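Local coordinates for cytochrome c family protein (Geobacter sulfurreducens, PDB 1RWJ) that probably carries electrons through covalently bound hemes, this chain being one c7-type three-heme domain of a longer multidomain cytochrome c, at residues K38-K43 with G57-A62; F21-H26 with E34-L39. One frame throughout, in Å; residues are numbered along the deposited sequence.

Contact 1 of 2, residues K38-K43 with G57-A62. With HEC (heme c), chain B.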
ATOM      1  N   LYS A  38     -10.399  -7.301   0.716  1.00 19.85           N
ATOM      2  CA  LYS A  38     -10.232  -7.185   2.162  1.00 20.87           C
ATOM      3  C   LYS A  38      -9.412  -5.976   2.623  1.00 19.60           C
ATOM      4  O   LYS A  38      -9.778  -5.300   3.587  1.00 19.15           O
ATOM      5  CB  LYS A  38      -9.602  -8.467   2.717  1.00 24.31           C
ATOM      6  N   LEU A  39      -8.312  -5.700   1.933  1.00 18.12           N
ATOM      7  CA  LEU A  39      -7.448  -4.586   2.311  1.00 18.34           C
ATOM      8  C   LEU A  39      -7.586  -3.355   1.428  1.00 17.87           C
ATOM      9  O   LEU A  39      -7.539  -2.227   1.919  1.00 16.98           O
ATOM     10  CB  LEU A  39      -5.986  -5.034   2.306  1.00 18.52           C
ATOM     11  CG  LEU A  39      -5.648  -6.254   3.165  1.00 20.83           C
ATOM     12  CD1 LEU A  39      -4.155  -6.541   3.052  1.00 21.25           C
ATOM     13  CD2 LEU A  39      -6.043  -6.002   4.620  1.00 20.85           C
ATOM     14  N   PHE A  40      -7.745  -3.574   0.126  1.00 17.36           N
ATOM     15  CA  PHE A  40      -7.868  -2.470  -0.819  1.00 17.34           C
ATOM     16  C   PHE A  40      -8.935  -2.735  -1.861  1.00 16.07           C
ATOM     17  O   PHE A  40      -9.198  -3.879  -2.214  1.00 15.22           O
ATOM     18  CB  PHE A  40      -6.541  -2.229  -1.554  1.00 16.99           C
ATOM     19  CG  PHE A  40      -5.367  -2.013  -0.644  1.00 16.96           C
ATOM     20  CD1 PHE A  40      -4.533  -3.072  -0.300  1.00 18.30           C
ATOM     21  CD2 PHE A  40      -5.098  -0.750  -0.125  1.00 17.58           C
ATOM     22  CE1 PHE A  40      -3.441  -2.876   0.553  1.00 16.42           C
ATOM     23  CE2 PHE A  40      -4.012  -0.545   0.726  1.00 18.77           C
ATOM     24  CZ  PHE A  40      -3.183  -1.611   1.064  1.00 19.01           C
ATOM     25  N   ALA A  41      -9.539  -1.662  -2.359  1.00 18.60           N
ATOM     26  CA  ALA A  41     -10.560  -1.780  -3.388  1.00 18.28           C
ATOM     27  C   ALA A  41      -9.851  -1.984  -4.718  1.00 18.33           C
ATOM     28  O   ALA A  41      -8.656  -1.720  -4.833  1.00 17.82           O
ATOM     29  CB  ALA A  41     -11.397  -0.510  -3.438  1.00 19.08           C
ATOM     30  N   TYR A  42     -10.583  -2.468  -5.715  1.00 18.89           N
ATOM     31  CA  TYR A  42     -10.019  -2.664  -7.044  1.00 19.75           C
ATOM     32  C   TYR A  42     -10.116  -1.331  -7.783  1.00 21.86           C
ATOM     33  O   TYR A  42     -10.300  -1.289  -8.998  1.00 22.50           O
ATOM     34  CB  TYR A  42     -10.805  -3.736  -7.805  1.00 17.69           C
ATOM     35  CG  TYR A  42     -10.364  -5.160  -7.549  1.00 16.91           C
ATOM     36  CD1 TYR A  42     -11.243  -6.099  -7.007  1.00 15.71           C
ATOM     37  CD2 TYR A  42      -9.084  -5.588  -7.907  1.00 17.92           C
ATOM     38  CE1 TYR A  42     -10.862  -7.432  -6.835  1.00 17.43           C
ATOM     39  CE2 TYR A  42      -8.695  -6.919  -7.740  1.00 17.14           C
ATOM     40  CZ  TYR A  42      -9.587  -7.832  -7.205  1.00 17.65           C
ATOM     41  OH  TYR A  42      -9.210  -9.147  -7.045  1.00 20.30           O
ATOM     42  N   LYS A  43      -9.990  -0.248  -7.024  1.00 23.90           N
ATOM     43  CA  LYS A  43     -10.067   1.109  -7.547  1.00 26.36           C
ATOM     44  C   LYS A  43      -9.143   1.977  -6.699  1.00 26.73           C
ATOM     45  O   LYS A  43      -9.295   2.045  -5.479  1.00 28.14           O
ATOM     46  CB  LYS A  43     -11.509   1.619  -7.441  1.00 27.07           C
ATOM     47  CG  LYS A  43     -11.706   3.066  -7.865  1.00 28.40           C
ATOM     48  N   GLY A  57      -2.943  -1.536  11.821  1.00 20.02           N
ATOM     49  CA  GLY A  57      -3.112  -2.717  10.991  1.00 18.80           C
ATOM     50  C   GLY A  57      -3.939  -2.586   9.723  1.00 18.59           C
ATOM     51  O   GLY A  57      -4.271  -3.590   9.084  1.00 17.86           O
ATOM     52  N   LYS A  58      -4.269  -1.357   9.344  1.00 17.53           N
ATOM     53  CA  LYS A  58      -5.060  -1.123   8.144  1.00 17.77           C
ATOM     54  C   LYS A  58      -4.143  -0.758   6.984  1.00 16.47           C
ATOM     55  O   LYS A  58      -2.981  -0.410   7.195  1.00 15.56           O
ATOM     56  CB  LYS A  58      -6.050   0.016   8.392  1.00 20.45           C
ATOM     57  CG  LYS A  58      -6.929  -0.186   9.615  1.00 25.71           C
ATOM     58  CD  LYS A  58      -7.705   1.076   9.944  1.00 31.01           C
ATOM     59  CE  LYS A  58      -8.431   0.945  11.272  1.00 33.44           C
ATOM     60  NZ  LYS A  58      -9.113   2.219  11.644  1.00 35.23           N
ATOM     61  N   SER A  59      -4.668  -0.836   5.764  1.00 15.65           N
ATOM     62  CA  SER A  59      -3.905  -0.490   4.568  1.00 15.97           C
ATOM     63  C   SER A  59      -2.552  -1.211   4.541  1.00 15.78           C
ATOM     64  O   SER A  59      -2.484  -2.404   4.829  1.00 12.71           O
ATOM     65  CB  SER A  59      -3.702   1.030   4.517  1.00 16.73           C
ATOM     66  OG  SER A  59      -3.102   1.442   3.302  1.00 16.67           O
ATOM     67  N   CYS A  60      -1.482  -0.493   4.200  1.00 14.76           N
ATOM     68  CA  CYS A  60      -0.152  -1.106   4.140  1.00 16.25           C
ATOM     69  C   CYS A  60       0.229  -1.741   5.473  1.00 16.83           C
ATOM     70  O   CYS A  60       0.953  -2.737   5.513  1.00 16.05           O
ATOM     71  CB  CYS A  60       0.912  -0.069   3.781  1.00 15.68           C
ATOM     72  SG  CYS A  60       0.527   0.955   2.334  1.00 16.70           S
ATOM     73  N   GLY A  61      -0.259  -1.146   6.559  1.00 15.81           N
ATOM     74  CA  GLY A  61       0.044  -1.644   7.890  1.00 17.33           C
ATOM     75  C   GLY A  61      -0.451  -3.046   8.193  1.00 15.97           C
ATOM     76  O   GLY A  61      -0.096  -3.621   9.227  1.00 15.38           O
ATOM     77  N   ALA A  62      -1.282  -3.599   7.314  1.00 16.20           N
ATOM     78  CA  ALA A  62      -1.795  -4.946   7.518  1.00 17.01           C
ATOM     79  C   ALA A  62      -0.627  -5.932   7.452  1.00 18.01           C
ATOM     80  O   ALA A  62      -0.680  -7.014   8.039  1.00 19.21           O
ATOM     81  CB  ALA A  62      -2.834  -5.284   6.457  1.00 18.74           C
TER
HETATM   82 FE   HEC B  90      -4.056  -4.407  -6.607  1.00 16.58          FE
HETATM   83  CHA HEC B  90      -5.026  -1.095  -6.800  1.00 15.06           C
HETATM   84  CHB HEC B  90      -5.878  -5.110  -9.439  1.00 15.51           C
HETATM   85  CHC HEC B  90      -3.003  -7.675  -6.497  1.00 15.31           C
HETATM   86  CHD HEC B  90      -2.697  -3.842  -3.531  1.00 15.36           C
HETATM   87  NA  HEC B  90      -5.160  -3.330  -7.868  1.00 15.47           N
HETATM   88  C1A HEC B  90      -5.459  -1.969  -7.807  1.00 16.20           C
HETATM   89  C2A HEC B  90      -6.360  -1.599  -8.900  1.00 16.56           C
HETATM   90  C3A HEC B  90      -6.591  -2.723  -9.626  1.00 16.07           C
HETATM   91  C4A HEC B  90      -5.854  -3.789  -8.983  1.00 16.21           C
HETATM   92  CMA HEC B  90      -7.496  -2.848 -10.857  1.00 17.48           C
HETATM   93  CAA HEC B  90      -6.947  -0.224  -9.186  1.00 18.75           C
HETATM   94  CBA HEC B  90      -5.987   0.573 -10.053  1.00 22.69           C
HETATM   95  CGA HEC B  90      -6.560   1.906 -10.487  1.00 24.76           C
HETATM   96  O1A HEC B  90      -5.849   2.653 -11.193  1.00 25.97           O
HETATM   97  O2A HEC B  90      -7.716   2.207 -10.124  1.00 22.86           O
HETATM   98  NB  HEC B  90      -4.334  -6.014  -7.747  1.00 15.68           N
HETATM   99  C1B HEC B  90      -5.159  -6.141  -8.859  1.00 15.16           C
HETATM  100  C2B HEC B  90      -5.152  -7.484  -9.379  1.00 15.07           C
HETATM  101  C3B HEC B  90      -4.274  -8.194  -8.614  1.00 15.38           C
HETATM  102  C4B HEC B  90      -3.792  -7.282  -7.583  1.00 16.29           C
HETATM  103  CMB HEC B  90      -6.053  -8.038 -10.483  1.00 14.01           C
HETATM  104  CAB HEC B  90      -3.824  -9.632  -8.856  1.00 17.68           C
HETATM  105  CBB HEC B  90      -3.072  -9.795 -10.179  1.00 17.67           C
HETATM  106  NC  HEC B  90      -3.062  -5.517  -5.309  1.00 14.97           N
HETATM  107  C1C HEC B  90      -2.675  -6.839  -5.428  1.00 15.06           C
HETATM  108  C2C HEC B  90      -1.962  -7.274  -4.240  1.00 14.68           C
HETATM  109  C3C HEC B  90      -1.931  -6.217  -3.393  1.00 15.08           C
HETATM  110  C4C HEC B  90      -2.603  -5.123  -4.067  1.00 14.59           C
HETATM  111  CMC HEC B  90      -1.433  -8.687  -3.965  1.00 17.43           C
HETATM  112  CAC HEC B  90      -1.483  -6.222  -1.923  1.00 14.91           C
HETATM  113  CBC HEC B  90      -0.009  -6.566  -1.702  1.00 17.10           C
HETATM  114  ND  HEC B  90      -3.842  -2.803  -5.467  1.00 14.75           N
HETATM  115  C1D HEC B  90      -3.218  -2.748  -4.222  1.00 15.58           C
HETATM  116  C2D HEC B  90      -3.159  -1.386  -3.738  1.00 15.52           C
HETATM  117  C3D HEC B  90      -3.826  -0.612  -4.626  1.00 16.05           C
HETATM  118  C4D HEC B  90      -4.251  -1.491  -5.710  1.00 14.76           C
HETATM  119  CMD HEC B  90      -2.408  -0.887  -2.511  1.00 13.62           C
HETATM  120  CAD HEC B  90      -4.068   0.883  -4.449  1.00 16.49           C
HETATM  121  CBD HEC B  90      -5.332   1.212  -3.661  1.00 20.04           C
HETATM  122  CGD HEC B  90      -5.508   2.707  -3.441  1.00 20.42           C
HETATM  123  O1D HEC B  90      -5.105   3.484  -4.327  1.00 22.02           O
HETATM  124  O2D HEC B  90      -6.061   3.103  -2.393  1.00 21.44           O
HETATM  125  O   HOH W   1      -7.097  -1.796   4.734  1.00 16.87           O

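Contact 2 of 2, residues F21-H26 with E34-L39. With HEC (heme c), chain B.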
ATOM      1  N   PHE A  21       3.220   2.296  -4.628  1.00 21.72           N
ATOM      2  CA  PHE A  21       3.026   0.878  -4.372  1.00 21.57           C
ATOM      3  C   PHE A  21       3.288   0.120  -5.663  1.00 20.82           C
ATOM      4  O   PHE A  21       2.734   0.461  -6.706  1.00 21.79           O
ATOM      5  CB  PHE A  21       1.593   0.599  -3.921  1.00 20.41           C
ATOM      6  CG  PHE A  21       1.251  -0.865  -3.882  1.00 19.43           C
ATOM      7  CD1 PHE A  21       1.681  -1.664  -2.831  1.00 18.53           C
ATOM      8  CD2 PHE A  21       0.546  -1.454  -4.927  1.00 18.99           C
ATOM      9  CE1 PHE A  21       1.422  -3.027  -2.818  1.00 18.77           C
ATOM     10  CE2 PHE A  21       0.282  -2.818  -4.927  1.00 17.81           C
ATOM     11  CZ  PHE A  21       0.722  -3.609  -3.868  1.00 17.17           C
ATOM     12  N   SER A  22       4.118  -0.912  -5.591  1.00 19.53           N
ATOM     13  CA  SER A  22       4.428  -1.695  -6.779  1.00 20.28           C
ATOM     14  C   SER A  22       3.697  -3.028  -6.833  1.00 18.45           C
ATOM     15  O   SER A  22       3.921  -3.901  -5.997  1.00 16.70           O
ATOM     16  CB  SER A  22       5.936  -1.956  -6.867  1.00 21.26           C
ATOM     17  OG  SER A  22       6.229  -2.864  -7.921  1.00 21.36           O
ATOM     18  N   HIS A  23       2.813  -3.185  -7.812  1.00 18.19           N
ATOM     19  CA  HIS A  23       2.109  -4.451  -7.969  1.00 18.18           C
ATOM     20  C   HIS A  23       3.136  -5.482  -8.422  1.00 19.78           C
ATOM     21  O   HIS A  23       3.125  -6.630  -7.983  1.00 20.08           O
ATOM     22  CB  HIS A  23       1.021  -4.353  -9.038  1.00 19.39           C
ATOM     23  CG  HIS A  23      -0.321  -3.952  -8.510  1.00 17.65           C
ATOM     24  ND1 HIS A  23      -0.886  -2.712  -8.701  1.00 17.56           N
ATOM     25  CD2 HIS A  23      -1.232  -4.664  -7.796  1.00 16.68           C
ATOM     26  CE1 HIS A  23      -2.092  -2.712  -8.114  1.00 16.75           C
ATOM     27  NE2 HIS A  23      -2.352  -3.875  -7.549  1.00 15.05           N
ATOM     28  N   GLU A  24       4.028  -5.054  -9.310  1.00 22.56           N
ATOM     29  CA  GLU A  24       5.057  -5.933  -9.847  1.00 23.51           C
ATOM     30  C   GLU A  24       5.824  -6.630  -8.732  1.00 22.51           C
ATOM     31  O   GLU A  24       6.025  -7.845  -8.766  1.00 22.84           O
ATOM     32  CB  GLU A  24       6.021  -5.133 -10.729  1.00 27.35           C
ATOM     33  CG  GLU A  24       6.904  -5.997 -11.614  1.00 35.25           C
ATOM     34  CD  GLU A  24       7.684  -5.188 -12.633  1.00 37.89           C
ATOM     35  OE1 GLU A  24       7.054  -4.439 -13.414  1.00 40.27           O
ATOM     36  OE2 GLU A  24       8.928  -5.305 -12.657  1.00 42.03           O
ATOM     37  N   PHE A  25       6.244  -5.864  -7.734  1.00 21.56           N
ATOM     38  CA  PHE A  25       6.979  -6.450  -6.627  1.00 21.68           C
ATOM     39  C   PHE A  25       6.120  -7.388  -5.793  1.00 19.72           C
ATOM     40  O   PHE A  25       6.468  -8.550  -5.592  1.00 20.21           O
ATOM     41  CB  PHE A  25       7.544  -5.371  -5.701  1.00 21.76           C
ATOM     42  CG  PHE A  25       8.346  -5.934  -4.565  1.00 23.47           C
ATOM     43  CD1 PHE A  25       9.691  -6.252  -4.737  1.00 25.08           C
ATOM     44  CD2 PHE A  25       7.740  -6.231  -3.349  1.00 24.48           C
ATOM     45  CE1 PHE A  25      10.416  -6.860  -3.719  1.00 26.85           C
ATOM     46  CE2 PHE A  25       8.456  -6.842  -2.325  1.00 26.18           C
ATOM     47  CZ  PHE A  25       9.799  -7.158  -2.512  1.00 27.49           C
ATOM     48  N   HIS A  26       4.990  -6.884  -5.305  1.00 18.97           N
ATOM     49  CA  HIS A  26       4.123  -7.687  -4.453  1.00 18.97           C
ATOM     50  C   HIS A  26       3.499  -8.912  -5.111  1.00 18.72           C
ATOM     51  O   HIS A  26       3.227  -9.905  -4.437  1.00 19.98           O
ATOM     52  CB  HIS A  26       3.027  -6.805  -3.835  1.00 17.35           C
ATOM     53  CG  HIS A  26       3.550  -5.793  -2.863  1.00 16.62           C
ATOM     54  ND1 HIS A  26       4.166  -4.616  -3.227  1.00 16.67           N
ATOM     55  CD2 HIS A  26       3.575  -5.815  -1.507  1.00 16.58           C
ATOM     56  CE1 HIS A  26       4.536  -3.977  -2.104  1.00 18.33           C
ATOM     57  NE2 HIS A  26       4.199  -4.666  -1.031  1.00 15.97           N
ATOM     58  N   GLU A  34      -5.389 -11.733  -1.722  1.00 19.43           N
ATOM     59  CA  GLU A  34      -4.732 -11.572  -0.434  1.00 20.07           C
ATOM     60  C   GLU A  34      -4.784 -10.099  -0.031  1.00 19.93           C
ATOM     61  O   GLU A  34      -4.527  -9.751   1.123  1.00 21.63           O
ATOM     62  CB  GLU A  34      -3.289 -12.080  -0.500  1.00 22.89           C
ATOM     63  CG  GLU A  34      -3.220 -13.586  -0.736  1.00 27.39           C
ATOM     64  CD  GLU A  34      -1.812 -14.143  -0.677  1.00 29.06           C
ATOM     65  OE1 GLU A  34      -1.235 -14.211   0.431  1.00 31.81           O
ATOM     66  OE2 GLU A  34      -1.282 -14.514  -1.742  1.00 27.74           O
ATOM     67  N   CYS A  35      -5.144  -9.245  -0.989  1.00 17.97           N
ATOM     68  CA  CYS A  35      -5.249  -7.802  -0.755  1.00 17.10           C
ATOM     69  C   CYS A  35      -6.596  -7.229  -1.166  1.00 18.34           C
ATOM     70  O   CYS A  35      -7.106  -6.312  -0.525  1.00 17.90           O
ATOM     71  CB  CYS A  35      -4.172  -7.051  -1.522  1.00 16.80           C
ATOM     72  SG  CYS A  35      -2.488  -7.349  -0.911  1.00 16.96           S
ATOM     73  N   HIS A  36      -7.152  -7.750  -2.255  1.00 16.74           N
ATOM     74  CA  HIS A  36      -8.440  -7.284  -2.763  1.00 17.68           C
ATOM     75  C   HIS A  36      -9.533  -8.299  -2.457  1.00 18.24           C
ATOM     76  O   HIS A  36      -9.376  -9.483  -2.751  1.00 19.49           O
ATOM     77  CB  HIS A  36      -8.376  -7.073  -4.276  1.00 17.85           C
ATOM     78  CG  HIS A  36      -7.410  -6.016  -4.707  1.00 16.01           C
ATOM     79  ND1 HIS A  36      -7.581  -4.668  -4.481  1.00 16.01           N
ATOM     80  CD2 HIS A  36      -6.240  -6.125  -5.387  1.00 15.51           C
ATOM     81  CE1 HIS A  36      -6.538  -4.024  -5.026  1.00 18.13           C
ATOM     82  NE2 HIS A  36      -5.695  -4.871  -5.587  1.00 14.54           N
ATOM     83  N   THR A  37     -10.667  -7.891  -1.897  1.00 17.06           N
ATOM     84  CA  THR A  37     -11.033  -6.535  -1.509  1.00 16.97           C
ATOM     85  C   THR A  37     -10.866  -6.291  -0.011  1.00 19.58           C
ATOM     86  O   THR A  37     -11.144  -5.196   0.475  1.00 19.22           O
ATOM     87  CB  THR A  37     -12.499  -6.241  -1.889  1.00 19.92           C
ATOM     88  OG1 THR A  37     -13.331  -7.303  -1.407  1.00 18.99           O
ATOM     89  CG2 THR A  37     -12.653  -6.126  -3.401  1.00 21.74           C
ATOM     90  N   LYS A  38     -10.399  -7.301   0.716  1.00 19.85           N
ATOM     91  CA  LYS A  38     -10.232  -7.185   2.162  1.00 20.87           C
ATOM     92  C   LYS A  38      -9.412  -5.976   2.623  1.00 19.60           C
ATOM     93  O   LYS A  38      -9.778  -5.300   3.587  1.00 19.15           O
ATOM     94  CB  LYS A  38      -9.602  -8.467   2.717  1.00 24.31           C
ATOM     95  N   LEU A  39      -8.312  -5.700   1.933  1.00 18.12           N
ATOM     96  CA  LEU A  39      -7.448  -4.586   2.311  1.00 18.34           C
ATOM     97  C   LEU A  39      -7.586  -3.355   1.428  1.00 17.87           C
ATOM     98  O   LEU A  39      -7.539  -2.227   1.919  1.00 16.98           O
ATOM     99  CB  LEU A  39      -5.986  -5.034   2.306  1.00 18.52           C
ATOM    100  CG  LEU A  39      -5.648  -6.254   3.165  1.00 20.83           C
ATOM    101  CD1 LEU A  39      -4.155  -6.541   3.052  1.00 21.25           C
ATOM    102  CD2 LEU A  39      -6.043  -6.002   4.620  1.00 20.85           C
TER
HETATM  103 FE   HEC B  90      -4.056  -4.407  -6.607  1.00 16.58          FE
HETATM  104  CHA HEC B  90      -5.026  -1.095  -6.800  1.00 15.06           C
HETATM  105  CHB HEC B  90      -5.878  -5.110  -9.439  1.00 15.51           C
HETATM  106  CHC HEC B  90      -3.003  -7.675  -6.497  1.00 15.31           C
HETATM  107  CHD HEC B  90      -2.697  -3.842  -3.531  1.00 15.36           C
HETATM  108  NA  HEC B  90      -5.160  -3.330  -7.868  1.00 15.47           N
HETATM  109  C1A HEC B  90      -5.459  -1.969  -7.807  1.00 16.20           C
HETATM  110  C2A HEC B  90      -6.360  -1.599  -8.900  1.00 16.56           C
HETATM  111  C3A HEC B  90      -6.591  -2.723  -9.626  1.00 16.07           C
HETATM  112  C4A HEC B  90      -5.854  -3.789  -8.983  1.00 16.21           C
HETATM  113  CMA HEC B  90      -7.496  -2.848 -10.857  1.00 17.48           C
HETATM  114  CAA HEC B  90      -6.947  -0.224  -9.186  1.00 18.75           C
HETATM  115  CBA HEC B  90      -5.987   0.573 -10.053  1.00 22.69           C
HETATM  116  CGA HEC B  90      -6.560   1.906 -10.487  1.00 24.76           C
HETATM  117  O1A HEC B  90      -5.849   2.653 -11.193  1.00 25.97           O
HETATM  118  O2A HEC B  90      -7.716   2.207 -10.124  1.00 22.86           O
HETATM  119  NB  HEC B  90      -4.334  -6.014  -7.747  1.00 15.68           N
HETATM  120  C1B HEC B  90      -5.159  -6.141  -8.859  1.00 15.16           C
HETATM  121  C2B HEC B  90      -5.152  -7.484  -9.379  1.00 15.07           C
HETATM  122  C3B HEC B  90      -4.274  -8.194  -8.614  1.00 15.38           C
HETATM  123  C4B HEC B  90      -3.792  -7.282  -7.583  1.00 16.29           C
HETATM  124  CMB HEC B  90      -6.053  -8.038 -10.483  1.00 14.01           C
HETATM  125  CAB HEC B  90      -3.824  -9.632  -8.856  1.00 17.68           C
HETATM  126  CBB HEC B  90      -3.072  -9.795 -10.179  1.00 17.67           C
HETATM  127  NC  HEC B  90      -3.062  -5.517  -5.309  1.00 14.97           N
HETATM  128  C1C HEC B  90      -2.675  -6.839  -5.428  1.00 15.06           C
HETATM  129  C2C HEC B  90      -1.962  -7.274  -4.240  1.00 14.68           C
HETATM  130  C3C HEC B  90      -1.931  -6.217  -3.393  1.00 15.08           C
HETATM  131  C4C HEC B  90      -2.603  -5.123  -4.067  1.00 14.59           C
HETATM  132  CMC HEC B  90      -1.433  -8.687  -3.965  1.00 17.43           C
HETATM  133  CAC HEC B  90      -1.483  -6.222  -1.923  1.00 14.91           C
HETATM  134  CBC HEC B  90      -0.009  -6.566  -1.702  1.00 17.10           C
HETATM  135  ND  HEC B  90      -3.842  -2.803  -5.467  1.00 14.75           N
HETATM  136  C1D HEC B  90      -3.218  -2.748  -4.222  1.00 15.58           C
HETATM  137  C2D HEC B  90      -3.159  -1.386  -3.738  1.00 15.52           C
HETATM  138  C3D HEC B  90      -3.826  -0.612  -4.626  1.00 16.05           C
HETATM  139  C4D HEC B  90      -4.251  -1.491  -5.710  1.00 14.76           C
HETATM  140  CMD HEC B  90      -2.408  -0.887  -2.511  1.00 13.62           C
HETATM  141  CAD HEC B  90      -4.068   0.883  -4.449  1.00 16.49           C
HETATM  142  CBD HEC B  90      -5.332   1.212  -3.661  1.00 20.04           C
HETATM  143  CGD HEC B  90      -5.508   2.707  -3.441  1.00 20.42           C
HETATM  144  O1D HEC B  90      -5.105   3.484  -4.327  1.00 22.02           O
HETATM  145  O2D HEC B  90      -6.061   3.103  -2.393  1.00 21.44           O

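Contact 1 of 2, residues K38-K43 with G57-A62
Phe40 of segment 38-43 reaches with the far end of its ring to the backbone and hydroxyl of Ser59 in segment 57-62, while one face of the same ring is turned to a methyl at a heme's rim. CG lies beside the backbone N (chi1 -55°), a torsion that sends the ring along the heme's rim toward the second loop. CB starts near the pyrrole carbon C2D of the heme. All six ring carbons, CE1 included, then lie under the heme methyl CMD, which stands over the centre of the ring, 3.4 Å above its plane, in a CH-pi arrangement; CD2 also faces the propionate carbon CBD. Farther out, Phe40 CE2 goes on to meet Ser59 OG at 3.4 Å, close to the ring plane, so the hydroxyl sits at the edge. Phe40 CZ finishes 3.6 Å from Ser59 C and 3.7 Å from Cys60 N. The ring thus spans the distance from one heme to the start of the CXXCH heme-binding motif of another, for Cys60 is the first thioether cysteine of the sequence that ends with Cys63 and the axial ligand His64. Just upstream, Gly57, with positive phi, is the C-prime residue of the Schellman motif that closes helix 51-55. A short 3-10 turn follows, in which Ala62 N donates to Ser59 O, and it presents the methyl of Ala62 to Leu39. Both branches of Leu39 touch that methyl, CD2 of Leu39 standing 3.8 Å from CB of Ala62. Beside these contacts, a water joins the two backbones: it donates to Leu39 O at 2.9 Å and accepts from Ser59 N at 2.8 Å. The Ser59 side chain also touches Phe49, in the preceding loop, and Met54 of helix 51-55.

Contact 2 of 2, residues F21-H26 with E34-L39
His23 and His36 face each other through a heme iron, which each holds by NE2 at 2.0 Å. The iron lies almost on the line between the two nitrogens, so His23 NE2 and His36 NE2 are 4.0 Å apart, and the two imidazole planes differ by only about 24°. On the His36 side, Cys35 SG forms a thioether with the heme carbon CAC at 1.8 Å; Cys35 and His36 close the CXXCH motif begun by Cys32, so thioether and axial ligand come from consecutive residues. On the His23 side, Phe21 CZ approaches the meso carbon CHD at 3.4 Å. CE2 of Phe21 lies over the centre of the His23 imidazole, so the phenyl edge bears on that ring's face. Next outward, the ND1 atoms of the ligands are held by carbonyls: His23 ND1 donates to Pro6 O, His36 ND1 to Phe40 O. Ser22 N-caps helix 23-26, its OG accepting from Phe25 N, and its carbonyl O receives His26 ND1 at 2.9 Å (159°) as well as His26 N. That bond, with Phe25 and Phe21 against opposite faces of the imidazole, sets its rotation. His26 is an axial ligand of another heme; its CD2 touches the vinyl-derived carbon CBC of this one. Bis-histidine ligation with both ND1 groups bonded to carbonyls would be expected to strengthen electron donation by the imidazoles, consistent with a low-potential, six-coordinate heme.

How the contacts relate
Contacts 1 and 2 lie with their centres about 8 Å apart and share Lys38 and Leu39, the chain running from the CXXCH end straight into the Phe40 loop. A probable hydrogen bond from Phe40 N to Cys35 O (2.9 Å) folds this turn together; the ring of Tyr42 stacks on that of His36 and also packs against its CB (Tyr42 CZ to His36 CB 3.3 Å). Both contacts use the same heme: its methyl CMD sits between the ring of Phe40 from contact 1 and that of Phe21 from contact 2. A neighbouring heme joins them again, since His26 in contact 2 and Cys60 in contact 1 belong to its binding site, axial and covalent respectively.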